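Local coordinates for uncharacterized protein Atu1872 (Agrobacterium tumefaciens, PDB 2QNT) that is of unknown function but belongs to the glyoxalase/bleomycin resistance protein/dioxygenase family, whose paired beta-alpha-beta-beta-beta modules often form metal-dependent active sites, at residues Ala87-Ile92 against His100-Gln105. Sequence-based numbering, arbitrary orientation. Where two conformers were deposited one is given.
Sequences AAFQDI and HPLERQ
The Phe89 ring carries Leu102 on one face: CB of Leu102 sits over the middle of the ring, 4.0 Å from its centroid and 12° off the normal, a CH-pi contact. Over the same face, the backbone N of Leu102 comes within 3.7 Å of Phe89 CE1. Pro101 arrives obliquely, its CB 3.9 Å from Phe89 CZ, with the two side chains running alongside each other. Phe89 and Leu102 run antiparallel past each other, CD2 of Leu102 lying 3.9 Å from CB of Phe89. With CG of Phe89 anti to the backbone N (chi1 -177°), the ring projects from the helix with its CE1/CZ end against Leu102 N and Pro101. No hydrogen bond crosses the interface. Within the bend, His100 ND1 donates to Pro101 O (2.8 Å) on a lone pair in the carbonyl plane, tying the imidazole to the turn; its NE2 is hydrogen-bonded to NH1 of Arg113. The contact lies at the surface, where helix 85-92 packs against strand 98-104, outermost in this chain's second sheet, within the second beta-alpha-beta-beta-beta module of a glyoxalase-type fold. Phe112 of the adjoining strand 110-115 meets Phe89 edge-to-face, and Leu102 also touches Val85 and Asp86 at the start of the helix.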
loop_
_atom_site.group_PDB
_atom_site.type_symbol
_atom_site.label_atom_id
_atom_site.label_comp_id
_atom_site.label_asym_id
_atom_site.label_seq_id
_atom_site.Cartn_x
_atom_site.Cartn_y
_atom_site.Cartn_z
ATOM N N ALA A 87 -2.559 23.019 8.194
ATOM C CA ALA A 87 -3.488 22.625 9.256
ATOM C C ALA A 87 -3.241 21.174 9.637
ATOM O O ALA A 87 -3.237 20.848 10.827
ATOM C CB ALA A 87 -4.952 22.831 8.837
ATOM N N ALA A 88 -3.047 20.295 8.649
ATOM C CA ALA A 88 -2.780 18.891 8.926
ATOM C C ALA A 88 -1.534 18.758 9.787
ATOM O O ALA A 88 -1.499 17.945 10.714
ATOM C CB ALA A 88 -2.606 18.055 7.615
ATOM N N PHE A 89 -0.476 19.489 9.432
ATOM C CA PHE A 89 0.769 19.393 10.187
ATOM C C PHE A 89 0.570 19.849 11.638
ATOM O O PHE A 89 1.031 19.193 12.589
ATOM C CB PHE A 89 1.846 20.238 9.505
ATOM C CG PHE A 89 3.181 20.159 10.166
ATOM C CD1 PHE A 89 3.915 18.987 10.132
ATOM C CD2 PHE A 89 3.734 21.260 10.778
ATOM C CE1 PHE A 89 5.146 18.903 10.757
ATOM C CE2 PHE A 89 4.985 21.181 11.374
ATOM C CZ PHE A 89 5.668 19.998 11.389
ATOM N N GLN A 90 -0.148 20.961 11.803
ATOM C CA GLN A 90 -0.364 21.534 13.143
ATOM C C GLN A 90 -1.123 20.528 13.970
ATOM O O GLN A 90 -0.855 20.365 15.185
ATOM C CB GLN A 90 -1.119 22.888 13.059
ATOM C CG GLN A 90 -1.585 23.494 14.418
ATOM C CD GLN A 90 -2.117 24.917 14.310
ATOM O OE1 GLN A 90 -2.902 25.359 15.152
ATOM N NE2 GLN A 90 -1.691 25.641 13.283
ATOM N N ASP A 91 -2.078 19.868 13.310
ATOM C CA ASP A 91 -2.951 18.970 14.039
ATOM C C ASP A 91 -2.303 17.601 14.331
ATOM O O ASP A 91 -2.547 17.069 15.416
ATOM C CB ASP A 91 -4.406 18.958 13.470
ATOM C CG ASP A 91 -4.658 17.910 12.413
ATOM O OD1 ASP A 91 -5.674 18.028 11.672
ATOM O OD2 ASP A 91 -3.880 16.965 12.327
ATOM N N ILE A 92 -1.427 17.103 13.442
ATOM C CA ILE A 92 -0.822 15.776 13.518
ATOM C C ILE A 92 0.562 15.716 14.173
ATOM O O ILE A 92 0.854 14.795 14.932
ATOM C CB ILE A 92 -0.741 15.123 12.085
ATOM C CG1 ILE A 92 -2.145 14.785 11.607
ATOM C CG2 ILE A 92 0.122 13.850 12.082
ATOM C CD1 ILE A 92 -2.325 14.592 10.128
ATOM N N HIS A 100 10.572 14.010 9.341
ATOM C CA HIS A 100 11.002 15.385 9.118
ATOM C C HIS A 100 9.733 16.246 9.109
ATOM O O HIS A 100 8.611 15.738 8.887
ATOM C CB HIS A 100 11.804 15.550 7.803
ATOM C CG HIS A 100 11.042 15.239 6.549
ATOM N ND1 HIS A 100 10.099 16.098 6.007
ATOM C CD2 HIS A 100 11.110 14.174 5.717
ATOM C CE1 HIS A 100 9.602 15.545 4.903
ATOM N NE2 HIS A 100 10.195 14.376 4.719
ATOM N N PRO A 101 9.913 17.561 9.325
ATOM C CA PRO A 101 8.776 18.490 9.357
ATOM C C PRO A 101 8.299 18.858 7.971
ATOM O O PRO A 101 8.787 18.343 6.965
ATOM C CB PRO A 101 9.308 19.685 10.153
ATOM C CG PRO A 101 10.750 19.632 10.006
ATOM C CD PRO A 101 11.173 18.219 9.691
ATOM N N LEU A 102 7.349 19.775 7.918
ATOM C CA LEU A 102 6.753 20.186 6.681
ATOM C C LEU A 102 7.770 20.977 5.881
ATOM O O LEU A 102 8.153 22.088 6.292
ATOM C CB LEU A 102 5.462 20.976 7.013
ATOM C CG LEU A 102 4.623 21.510 5.858
ATOM C CD1 LEU A 102 4.242 20.439 4.894
ATOM C CD2 LEU A 102 3.389 22.151 6.478
ATOM N N GLU A 103 8.208 20.417 4.757
ATOM C CA GLU A 103 9.363 20.918 3.961
ATOM C C GLU A 103 9.066 20.825 2.491
ATOM O O GLU A 103 8.550 19.823 2.039
ATOM C CB GLU A 103 10.611 20.022 4.239
ATOM C CG GLU A 103 11.116 20.158 5.673
ATOM C CD GLU A 103 12.300 19.244 6.055
ATOM O OE1 GLU A 103 12.671 18.318 5.320
ATOM O OE2 GLU A 103 12.898 19.489 7.125
ATOM N N ARG A 104 9.408 21.848 1.736
ATOM C CA ARG A 104 9.335 21.820 0.311
ATOM C C ARG A 104 10.321 20.788 -0.232
ATOM O O ARG A 104 11.521 20.822 0.041
ATOM C CB ARG A 104 9.586 23.208 -0.257
ATOM C CG ARG A 104 9.267 23.295 -1.746
ATOM C CD ARG A 104 9.339 24.699 -2.303
ATOM N NE ARG A 104 8.548 25.667 -1.543
ATOM C CZ ARG A 104 7.220 25.822 -1.604
ATOM N NH1 ARG A 104 6.471 25.073 -2.405
ATOM N NH2 ARG A 104 6.636 26.754 -0.851
ATOM N N GLN A 105 9.793 19.891 -1.043
ATOM C CA GLN A 105 10.596 18.844 -1.681
ATOM C C GLN A 105 11.261 19.359 -2.956
ATOM O O GLN A 105 10.961 20.455 -3.427
ATOM C CB GLN A 105 9.722 17.620 -1.977
ATOM C CG GLN A 105 9.053 17.054 -0.748
ATOM C CD GLN A 105 10.057 16.562 0.254
ATOM O OE1 GLN A 105 10.706 15.548 0.010
ATOM N NE2 GLN A 105 10.212 17.272 1.385
#